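Local structure of kinesin-like protein KAR3 (Saccharomyces cerevisiae, 1F9V) at residues 29-34 with 56-61; 68-73 with 110-115; 119-124 with 129-134. The protein is a kinesin-related microtubule motor whose motor domain binds ADP and probably couples ATP hydrolysis to force and movement along microtubules. The protein carries 2 engineered substitutions. One frame throughout, in Å; residues are numbered along the deposited sequence.

Contact 1: 29-34 with 56-61; sequences NEFDDN and FDKIFD
Lys58 reaches across to the ring of Phe31, and its long chain packs on two aromatic rings along the way. CB leaves a backbone that is hydrogen-bonded to that of Cys9 on strand 4-11. CG lies anti to the backbone N (chi1 -180°), which sets this methylene 3.7 Å above the plane of the Phe60 ring, near its rim. CD follows, and the chain bends at chi2 and chi3 (chi3 -11°). CE comes back to Phe31, its distance to CD2 being 3.7 Å. At the tip, NZ stands over a face of the same ring in a cation-pi contact, 4.3 Å from the Phe31 centroid. A long, weak ion pair with Glu72 also draws on this charge. Lysine suits the place because its methylenes pack on aromatic rings while its ammonium can use both a pi face and a carboxylate.

Phe31 is held at its edge as well. Its CE2 approaches the backbone O of Asp57 to 3.2 Å, near the ring plane, where the slightly positive C-H rim faces a carbonyl. The carboxylate of Asp57 is occupied by Arg342 and by the amide of Val7. The contact thus joins the connection between strands 24-28 and 38-44 to strand 58-60, where the small antiparallel sheet meets the central sheet of the kinesin motor fold.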
loop_
_atom_site.group_PDB
_atom_site.type_symbol
_atom_site.label_atom_id
_atom_site.label_comp_id
_atom_site.label_asym_id
_atom_site.label_seq_id
_atom_site.Cartn_x
_atom_site.Cartn_y
_atom_site.Cartn_z
ATOM N N ASN A 29 -8.370 5.241 20.215
ATOM C CA ASN A 29 -8.027 6.351 21.085
ATOM C C ASN A 29 -7.501 7.519 20.269
ATOM O O ASN A 29 -7.121 7.364 19.107
ATOM C CB ASN A 29 -6.978 5.911 22.103
ATOM C CG ASN A 29 -7.481 4.802 22.999
ATOM O OD1 ASN A 29 -8.527 4.937 23.648
ATOM N ND2 ASN A 29 -6.745 3.691 23.039
ATOM N N GLU A 30 -7.493 8.697 20.877
ATOM C CA GLU A 30 -7.010 9.890 20.204
ATOM C C GLU A 30 -5.493 9.790 20.049
ATOM O O GLU A 30 -4.813 9.229 20.908
ATOM C CB GLU A 30 -7.393 11.136 21.015
ATOM C CG GLU A 30 -7.709 10.858 22.495
ATOM C CD GLU A 30 -9.098 10.247 22.738
ATOM O OE1 GLU A 30 -9.171 9.153 23.351
ATOM O OE2 GLU A 30 -10.115 10.859 22.329
ATOM N N PHE A 31 -4.968 10.311 18.944
ATOM C CA PHE A 31 -3.527 10.280 18.694
ATOM C C PHE A 31 -2.790 10.907 19.876
ATOM O O PHE A 31 -3.176 11.974 20.363
ATOM C CB PHE A 31 -3.195 11.046 17.409
ATOM C CG PHE A 31 -1.736 11.028 17.051
ATOM C CD1 PHE A 31 -0.908 12.083 17.408
ATOM C CD2 PHE A 31 -1.191 9.954 16.361
ATOM C CE1 PHE A 31 0.448 12.071 17.083
ATOM C CE2 PHE A 31 0.162 9.931 16.031
ATOM C CZ PHE A 31 0.983 10.989 16.391
ATOM N N ASP A 32 -1.732 10.238 20.334
ATOM C CA ASP A 32 -0.943 10.716 21.465
ATOM C C ASP A 32 0.233 11.552 20.981
ATOM O O ASP A 32 1.277 11.015 20.608
ATOM C CB ASP A 32 -0.434 9.527 22.292
ATOM C CG ASP A 32 0.425 9.954 23.472
ATOM O OD1 ASP A 32 0.549 11.169 23.718
ATOM O OD2 ASP A 32 0.983 9.071 24.156
ATOM N N ASP A 33 0.057 12.869 20.994
ATOM C CA ASP A 33 1.093 13.797 20.555
ATOM C C ASP A 33 2.404 13.603 21.313
ATOM O O ASP A 33 3.485 13.757 20.749
ATOM C CB ASP A 33 0.611 15.241 20.739
ATOM C CG ASP A 33 -0.515 15.606 19.791
ATOM O OD1 ASP A 33 -1.632 15.877 20.282
ATOM O OD2 ASP A 33 -0.283 15.624 18.560
ATOM N N ASN A 34 2.293 13.267 22.593
ATOM C CA ASN A 34 3.445 13.061 23.471
ATOM C C ASN A 34 4.337 11.894 23.040
ATOM O O ASN A 34 5.564 11.988 23.095
ATOM C CB ASN A 34 2.950 12.824 24.906
ATOM C CG ASN A 34 3.972 13.221 25.963
ATOM O OD1 ASN A 34 5.170 13.289 25.694
ATOM N ND2 ASN A 34 3.493 13.479 27.180
ATOM N N PHE A 56 -0.237 2.052 16.326
ATOM C CA PHE A 56 0.262 2.328 14.984
ATOM C C PHE A 56 0.658 3.789 14.884
ATOM O O PHE A 56 0.443 4.563 15.814
ATOM C CB PHE A 56 -0.816 1.997 13.944
ATOM C CG PHE A 56 -1.263 0.558 13.984
ATOM C CD1 PHE A 56 -0.370 -0.469 13.679
ATOM C CD2 PHE A 56 -2.559 0.222 14.375
ATOM C CE1 PHE A 56 -0.753 -1.805 13.767
ATOM C CE2 PHE A 56 -2.957 -1.118 14.466
ATOM C CZ PHE A 56 -2.052 -2.133 14.162
ATOM N N ASP A 57 1.251 4.175 13.763
ATOM C CA ASP A 57 1.667 5.557 13.591
ATOM C C ASP A 57 0.446 6.462 13.487
ATOM O O ASP A 57 0.491 7.635 13.859
ATOM C CB ASP A 57 2.553 5.676 12.347
ATOM C CG ASP A 57 3.874 4.947 12.519
ATOM O OD1 ASP A 57 4.751 5.461 13.241
ATOM O OD2 ASP A 57 4.032 3.851 11.952
ATOM N N LYS A 58 -0.651 5.904 12.990
ATOM C CA LYS A 58 -1.888 6.658 12.853
ATOM C C LYS A 58 -3.047 5.706 12.636
ATOM O O LYS A 58 -2.907 4.670 11.984
ATOM C CB LYS A 58 -1.795 7.629 11.668
ATOM C CG LYS A 58 -3.051 8.469 11.450
ATOM C CD LYS A 58 -2.891 9.932 11.882
ATOM C CE LYS A 58 -1.619 10.196 12.681
ATOM N NZ LYS A 58 -1.148 11.613 12.544
ATOM N N ILE A 59 -4.196 6.045 13.203
ATOM C CA ILE A 59 -5.375 5.220 13.024
ATOM C C ILE A 59 -6.488 6.126 12.540
ATOM O O ILE A 59 -6.842 7.096 13.205
ATOM C CB ILE A 59 -5.806 4.519 14.330
ATOM C CG1 ILE A 59 -4.671 3.628 14.842
ATOM C CG2 ILE A 59 -7.042 3.658 14.068
ATOM C CD1 ILE A 59 -4.953 2.957 16.173
ATOM N N PHE A 60 -7.003 5.828 11.355
ATOM C CA PHE A 60 -8.091 6.598 10.768
ATOM C C PHE A 60 -9.387 5.884 11.105
ATOM O O PHE A 60 -9.486 4.667 10.944
ATOM C CB PHE A 60 -7.930 6.679 9.245
ATOM C CG PHE A 60 -6.681 7.394 8.805
ATOM C CD1 PHE A 60 -6.607 8.784 8.851
ATOM C CD2 PHE A 60 -5.580 6.677 8.341
ATOM C CE1 PHE A 60 -5.455 9.452 8.442
ATOM C CE2 PHE A 60 -4.421 7.334 7.928
ATOM C CZ PHE A 60 -4.358 8.725 7.978
ATOM N N ASP A 61 -10.379 6.628 11.581
ATOM C CA ASP A 61 -11.652 6.006 11.920
ATOM C C ASP A 61 -12.708 6.271 10.853
ATOM O O ASP A 61 -12.408 6.828 9.794
ATOM C CB ASP A 61 -12.135 6.462 13.308
ATOM C CG ASP A 61 -12.461 7.942 13.373
ATOM O OD1 ASP A 61 -12.774 8.549 12.326
ATOM O OD2 ASP A 61 -12.406 8.497 14.495
#

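Contact 2: 68-73 with 110-115; sequences DVFKEV and IPSTIS
Ser112 OG is hydrogen-bonded to two backbone carbonyls, Asp107 O and Gly108 O, which must share its one proton, while the CB that carries it packs on Phe70. The contact is a helix-helix packing within the P-loop NTPase fold of the motor domain, between helices 66-77 and 109-124. By turning its hydroxyl back to the residues just before its helix, Ser112 offers its neighbour an apolar surface. Its CB sits over one face of the Phe70 ring in a CH-pi contact, 3.5 Å from the centroid and 15° off the normal. A residue this small lets the broad ring lie close to the helix backbone: Phe70 CZ is 3.5 Å from Ser112 O. Phe70 gets there with CG anti to its N (chi1 -161°), and the ring also touches Val77 of its own helix.

Helix 66-77 also carries a salt bridge from Lys71 NZ to Asp68 OD1, at 2.8 Å. Glu72, two residues after Phe70, hydrogen-bonds through its backbone O to O2' of a bound ADP. Threonine suits the next position on helix 109-124, since its hydroxyl is bonded to Ile109 O one turn back. That same atom, Thr113 OG1, meets the edge of the Phe70 ring near its plane, 3.6 Å from CE1.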
loop_
_atom_site.group_PDB
_atom_site.type_symbol
_atom_site.label_atom_id
_atom_site.label_comp_id
_atom_site.label_asym_id
_atom_site.label_seq_id
_atom_site.Cartn_x
_atom_site.Cartn_y
_atom_site.Cartn_z
ATOM N N ASP A 68 -9.030 13.478 4.283
ATOM C CA ASP A 68 -8.387 13.489 5.598
ATOM C C ASP A 68 -7.162 12.566 5.601
ATOM O O ASP A 68 -6.125 12.892 6.171
ATOM C CB ASP A 68 -9.362 13.012 6.683
ATOM C CG ASP A 68 -10.558 13.928 6.840
ATOM O OD1 ASP A 68 -10.407 15.146 6.596
ATOM O OD2 ASP A 68 -11.647 13.429 7.203
ATOM N N VAL A 69 -7.296 11.408 4.965
ATOM C CA VAL A 69 -6.200 10.446 4.907
ATOM C C VAL A 69 -5.013 11.035 4.154
ATOM O O VAL A 69 -3.872 10.935 4.596
ATOM C CB VAL A 69 -6.646 9.137 4.208
ATOM C CG1 VAL A 69 -5.418 8.276 3.859
ATOM C CG2 VAL A 69 -7.612 8.369 5.116
ATOM N N PHE A 70 -5.280 11.677 3.026
ATOM C CA PHE A 70 -4.178 12.229 2.259
ATOM C C PHE A 70 -3.443 13.365 2.949
ATOM O O PHE A 70 -2.328 13.711 2.560
ATOM C CB PHE A 70 -4.639 12.670 0.870
ATOM C CG PHE A 70 -3.509 12.812 -0.105
ATOM C CD1 PHE A 70 -2.881 11.684 -0.624
ATOM C CD2 PHE A 70 -3.029 14.069 -0.454
ATOM C CE1 PHE A 70 -1.782 11.807 -1.473
ATOM C CE2 PHE A 70 -1.933 14.203 -1.304
ATOM C CZ PHE A 70 -1.308 13.064 -1.812
ATOM N N LYS A 71 -4.049 13.950 3.980
ATOM C CA LYS A 71 -3.380 15.030 4.691
ATOM C C LYS A 71 -2.092 14.481 5.282
ATOM O O LYS A 71 -1.113 15.201 5.454
ATOM C CB LYS A 71 -4.274 15.584 5.805
ATOM C CG LYS A 71 -5.384 16.497 5.303
ATOM C CD LYS A 71 -5.996 17.297 6.444
ATOM C CE LYS A 71 -7.295 17.957 6.008
ATOM N NZ LYS A 71 -8.483 17.214 6.510
ATOM N N GLU A 72 -2.096 13.191 5.595
ATOM C CA GLU A 72 -0.912 12.557 6.151
ATOM C C GLU A 72 -0.040 12.012 5.016
ATOM O O GLU A 72 1.168 12.240 4.983
ATOM C CB GLU A 72 -1.312 11.414 7.089
ATOM C CG GLU A 72 -2.297 11.809 8.184
ATOM C CD GLU A 72 -1.828 13.012 8.987
ATOM O OE1 GLU A 72 -2.651 13.922 9.229
ATOM O OE2 GLU A 72 -0.639 13.050 9.373
ATOM N N VAL A 73 -0.669 11.324 4.070
ATOM C CA VAL A 73 0.039 10.714 2.950
ATOM C C VAL A 73 0.773 11.673 2.016
ATOM O O VAL A 73 1.800 11.317 1.445
ATOM C CB VAL A 73 -0.929 9.845 2.122
ATOM C CG1 VAL A 73 -0.163 9.066 1.045
ATOM C CG2 VAL A 73 -1.669 8.887 3.049
ATOM N N ILE A 110 -4.008 7.250 -5.118
ATOM C CA ILE A 110 -3.360 7.374 -6.423
ATOM C C ILE A 110 -3.705 8.708 -7.108
ATOM O O ILE A 110 -2.802 9.472 -7.449
ATOM C CB ILE A 110 -3.687 6.154 -7.332
ATOM C CG1 ILE A 110 -2.937 4.920 -6.801
ATOM C CG2 ILE A 110 -3.258 6.431 -8.784
ATOM C CD1 ILE A 110 -3.449 3.595 -7.319
ATOM N N PRO A 111 -5.001 9.001 -7.334
ATOM C CA PRO A 111 -5.290 10.293 -7.979
ATOM C C PRO A 111 -4.790 11.480 -7.153
ATOM O O PRO A 111 -4.302 12.465 -7.705
ATOM C CB PRO A 111 -6.812 10.302 -8.137
ATOM C CG PRO A 111 -7.317 9.201 -7.292
ATOM C CD PRO A 111 -6.216 8.211 -7.094
ATOM N N SER A 112 -4.895 11.382 -5.829
ATOM C CA SER A 112 -4.432 12.451 -4.943
ATOM C C SER A 112 -2.920 12.653 -5.051
ATOM O O SER A 112 -2.424 13.780 -5.032
ATOM C CB SER A 112 -4.778 12.128 -3.479
ATOM O OG SER A 112 -6.168 12.245 -3.235
ATOM N N THR A 113 -2.194 11.542 -5.138
ATOM C CA THR A 113 -0.740 11.574 -5.239
ATOM C C THR A 113 -0.314 12.293 -6.515
ATOM O O THR A 113 0.576 13.137 -6.493
ATOM C CB THR A 113 -0.160 10.131 -5.225
ATOM O OG1 THR A 113 -0.297 9.580 -3.906
ATOM C CG2 THR A 113 1.315 10.131 -5.612
ATOM N N ILE A 114 -0.972 11.966 -7.619
ATOM C CA ILE A 114 -0.653 12.588 -8.893
ATOM C C ILE A 114 -0.930 14.093 -8.868
ATOM O O ILE A 114 -0.107 14.886 -9.318
ATOM C CB ILE A 114 -1.429 11.903 -10.028
ATOM C CG1 ILE A 114 -0.799 10.528 -10.284
ATOM C CG2 ILE A 114 -1.386 12.752 -11.296
ATOM C CD1 ILE A 114 -1.622 9.609 -11.126
ATOM N N SER A 115 -2.076 14.488 -8.324
ATOM C CA SER A 115 -2.416 15.910 -8.239
ATOM C C SER A 115 -1.434 16.661 -7.345
ATOM O O SER A 115 -1.033 17.785 -7.651
ATOM C CB SER A 115 -3.827 16.087 -7.680
ATOM O OG SER A 115 -4.782 15.503 -8.537
#

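Contact 3: 119-124 with 129-134; sequences NWINKL and WDYKVN
Ile121 turns its longer branch onto strand 130-141, which runs back along helix 109-124 after a short connection. The local axes come within 8.4 Å at 156°, nearly antiparallel. With CG1 anti to the carbonyl carbon (chi1 -75°), the branch reaches the strand and ends between two of its residues. Ile121 CD1 lies 3.8 Å from Tyr131 CB and 3.7 Å from Val133 CG2, and CG2 of the isoleucine rests against the same tyrosine CB. A beta-branched residue fits well here because both branches can fill the helix-strand interface. The backbone of Ile121 takes part through a water, which donates to Ile121 O at 2.7 Å and to Trp129 O at 2.8 Å, bridging two carbonyls.

One turn on, Leu124 places CD1 obliquely against the Tyr131 ring, 3.5 Å from CE2. Its CB packs on that of Trp129, and its carbonyl O accepts the Trp129 backbone N-H at 3.2 Å (152° at the hydrogen), the donor tilted from the carbonyl plane. Tyrosine serves two purposes: its ring meets the leucine, while its OH lies over a face of the Trp129 indole and is hydrogen-bonded to Leu81 O. The chemistry implies an apolar seam in which one main-chain pair is joined directly and two carbonyls through a water, so the reversal of the chain is held by apolar packing together with main-chain bonds.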
loop_
_atom_site.group_PDB
_atom_site.type_symbol
_atom_site.label_atom_id
_atom_site.label_comp_id
_atom_site.label_asym_id
_atom_site.label_seq_id
_atom_site.Cartn_x
_atom_site.Cartn_y
_atom_site.Cartn_z
ATOM N N ASN A 119 1.292 19.666 -8.395
ATOM C CA ASN A 119 1.210 20.966 -7.730
ATOM C C ASN A 119 2.624 21.335 -7.306
ATOM O O ASN A 119 3.040 22.488 -7.407
ATOM C CB ASN A 119 0.314 20.904 -6.490
ATOM C CG ASN A 119 -1.160 20.820 -6.835
ATOM O OD1 ASN A 119 -1.572 21.137 -7.954
ATOM N ND2 ASN A 119 -1.969 20.387 -5.868
ATOM N N TRP A 120 3.362 20.337 -6.835
ATOM C CA TRP A 120 4.735 20.541 -6.396
ATOM C C TRP A 120 5.657 20.803 -7.580
ATOM O O TRP A 120 6.571 21.622 -7.495
ATOM C CB TRP A 120 5.223 19.312 -5.634
ATOM C CG TRP A 120 5.102 19.464 -4.164
ATOM C CD1 TRP A 120 4.236 18.803 -3.338
ATOM C CD2 TRP A 120 5.863 20.341 -3.329
ATOM N NE1 TRP A 120 4.414 19.215 -2.041
ATOM C CE2 TRP A 120 5.406 20.157 -2.004
ATOM C CE3 TRP A 120 6.891 21.263 -3.571
ATOM C CZ2 TRP A 120 5.940 20.866 -0.921
ATOM C CZ3 TRP A 120 7.422 21.969 -2.492
ATOM C CH2 TRP A 120 6.944 21.763 -1.183
ATOM N N ILE A 121 5.411 20.095 -8.678
ATOM C CA ILE A 121 6.220 20.248 -9.877
ATOM C C ILE A 121 6.101 21.684 -10.386
ATOM O O ILE A 121 7.097 22.304 -10.752
ATOM C CB ILE A 121 5.774 19.252 -10.983
ATOM C CG1 ILE A 121 6.269 17.836 -10.639
ATOM C CG2 ILE A 121 6.320 19.697 -12.343
ATOM C CD1 ILE A 121 5.824 16.760 -11.608
ATOM N N ASN A 122 4.884 22.216 -10.397
ATOM C CA ASN A 122 4.681 23.584 -10.854
ATOM C C ASN A 122 5.403 24.543 -9.922
ATOM O O ASN A 122 6.059 25.483 -10.372
ATOM C CB ASN A 122 3.191 23.907 -10.896
ATOM C CG ASN A 122 2.457 23.073 -11.915
ATOM O OD1 ASN A 122 2.922 22.907 -13.043
ATOM N ND2 ASN A 122 1.306 22.532 -11.526
ATOM N N LYS A 123 5.294 24.290 -8.622
ATOM C CA LYS A 123 5.938 25.131 -7.620
ATOM C C LYS A 123 7.471 25.088 -7.676
ATOM O O LYS A 123 8.140 26.032 -7.254
ATOM C CB LYS A 123 5.468 24.721 -6.223
ATOM C CG LYS A 123 6.419 25.115 -5.100
ATOM C CD LYS A 123 5.658 25.605 -3.875
ATOM C CE LYS A 123 6.605 26.129 -2.803
ATOM N NZ LYS A 123 5.891 26.963 -1.792
ATOM N N LEU A 124 8.024 23.998 -8.201
ATOM C CA LEU A 124 9.473 23.849 -8.276
ATOM C C LEU A 124 10.103 24.418 -9.542
ATOM O O LEU A 124 11.330 24.469 -9.656
ATOM C CB LEU A 124 9.861 22.374 -8.122
ATOM C CG LEU A 124 9.589 21.761 -6.745
ATOM C CD1 LEU A 124 9.794 20.256 -6.819
ATOM C CD2 LEU A 124 10.501 22.381 -5.701
ATOM N N TRP A 129 13.639 23.768 -11.786
ATOM C CA TRP A 129 13.443 22.328 -11.914
ATOM C C TRP A 129 12.488 21.949 -13.041
ATOM O O TRP A 129 11.432 22.553 -13.215
ATOM C CB TRP A 129 12.921 21.747 -10.594
ATOM C CG TRP A 129 13.990 21.449 -9.595
ATOM C CD1 TRP A 129 14.298 22.177 -8.483
ATOM C CD2 TRP A 129 14.903 20.343 -9.618
ATOM N NE1 TRP A 129 15.350 21.595 -7.811
ATOM C CE2 TRP A 129 15.740 20.467 -8.485
ATOM C CE3 TRP A 129 15.098 19.259 -10.487
ATOM C CZ2 TRP A 129 16.756 19.547 -8.198
ATOM C CZ3 TRP A 129 16.108 18.345 -10.198
ATOM C CH2 TRP A 129 16.924 18.497 -9.064
ATOM N N ASP A 130 12.877 20.944 -13.813
ATOM C CA ASP A 130 12.047 20.445 -14.893
ATOM C C ASP A 130 11.830 18.977 -14.565
ATOM O O ASP A 130 12.782 18.198 -14.533
ATOM C CB ASP A 130 12.762 20.579 -16.236
ATOM C CG ASP A 130 11.865 20.225 -17.409
ATOM O OD1 ASP A 130 10.631 20.166 -17.229
ATOM O OD2 ASP A 130 12.396 20.005 -18.518
ATOM N N TYR A 131 10.581 18.605 -14.312
ATOM C CA TYR A 131 10.256 17.226 -13.966
ATOM C C TYR A 131 9.415 16.546 -15.033
ATOM O O TYR A 131 8.502 17.149 -15.599
ATOM C CB TYR A 131 9.481 17.183 -12.638
ATOM C CG TYR A 131 10.322 17.326 -11.391
ATOM C CD1 TYR A 131 10.880 16.209 -10.766
ATOM C CD2 TYR A 131 10.525 18.574 -10.807
ATOM C CE1 TYR A 131 11.613 16.332 -9.590
ATOM C CE2 TYR A 131 11.258 18.709 -9.628
ATOM C CZ TYR A 131 11.799 17.584 -9.027
ATOM O OH TYR A 131 12.519 17.717 -7.868
ATOM N N LYS A 132 9.720 15.282 -15.301
ATOM C CA LYS A 132 8.961 14.503 -16.267
ATOM C C LYS A 132 8.376 13.335 -15.494
ATOM O O LYS A 132 9.041 12.776 -14.628
ATOM C CB LYS A 132 9.857 13.986 -17.394
ATOM C CG LYS A 132 10.128 15.026 -18.467
ATOM C CD LYS A 132 11.251 15.957 -18.037
ATOM C CE LYS A 132 12.477 15.177 -17.568
ATOM N NZ LYS A 132 13.395 16.017 -16.750
ATOM N N VAL A 133 7.137 12.982 -15.807
ATOM C CA VAL A 133 6.451 11.904 -15.118
ATOM C C VAL A 133 5.955 10.821 -16.060
ATOM O O VAL A 133 5.294 11.108 -17.056
ATOM C CB VAL A 133 5.235 12.451 -14.337
ATOM C CG1 VAL A 133 4.590 11.338 -13.516
ATOM C CG2 VAL A 133 5.672 13.601 -13.442
ATOM N N ASN A 134 6.285 9.573 -15.755
ATOM C CA ASN A 134 5.808 8.466 -16.568
ATOM C C ASN A 134 5.358 7.358 -15.617
ATOM O O ASN A 134 5.849 7.259 -14.493
ATOM C CB ASN A 134 6.887 7.998 -17.564
ATOM C CG ASN A 134 8.027 7.257 -16.908
ATOM O OD1 ASN A 134 8.187 6.046 -17.103
ATOM N ND2 ASN A 134 8.840 7.973 -16.144
HETATM O O HOH W 1 9.171 21.324 -12.217
#

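In the fold
The contacts follow one another along the chain, each closing before the next opens, and all lie within the kinesin motor domain. Contacts 1 and 2 have centres 19 Å apart and touch: Phe60 of strand 58-60 packs on Val69 and Glu72 of helix 66-77, the next element in the sequence. Contacts 2 and 3, about 17 Å between centres, share helix 109-124, whose earlier turns meet helix 66-77 and whose later ones meet strand 130-141. Contacts 1 and 3, with centres about 32 Å apart, both reach the central sheet, through strand 58-60 at one edge and strand 130-141 farther across it. Of the helices involved, 66-77 carries Glu72, part of an ADP pocket.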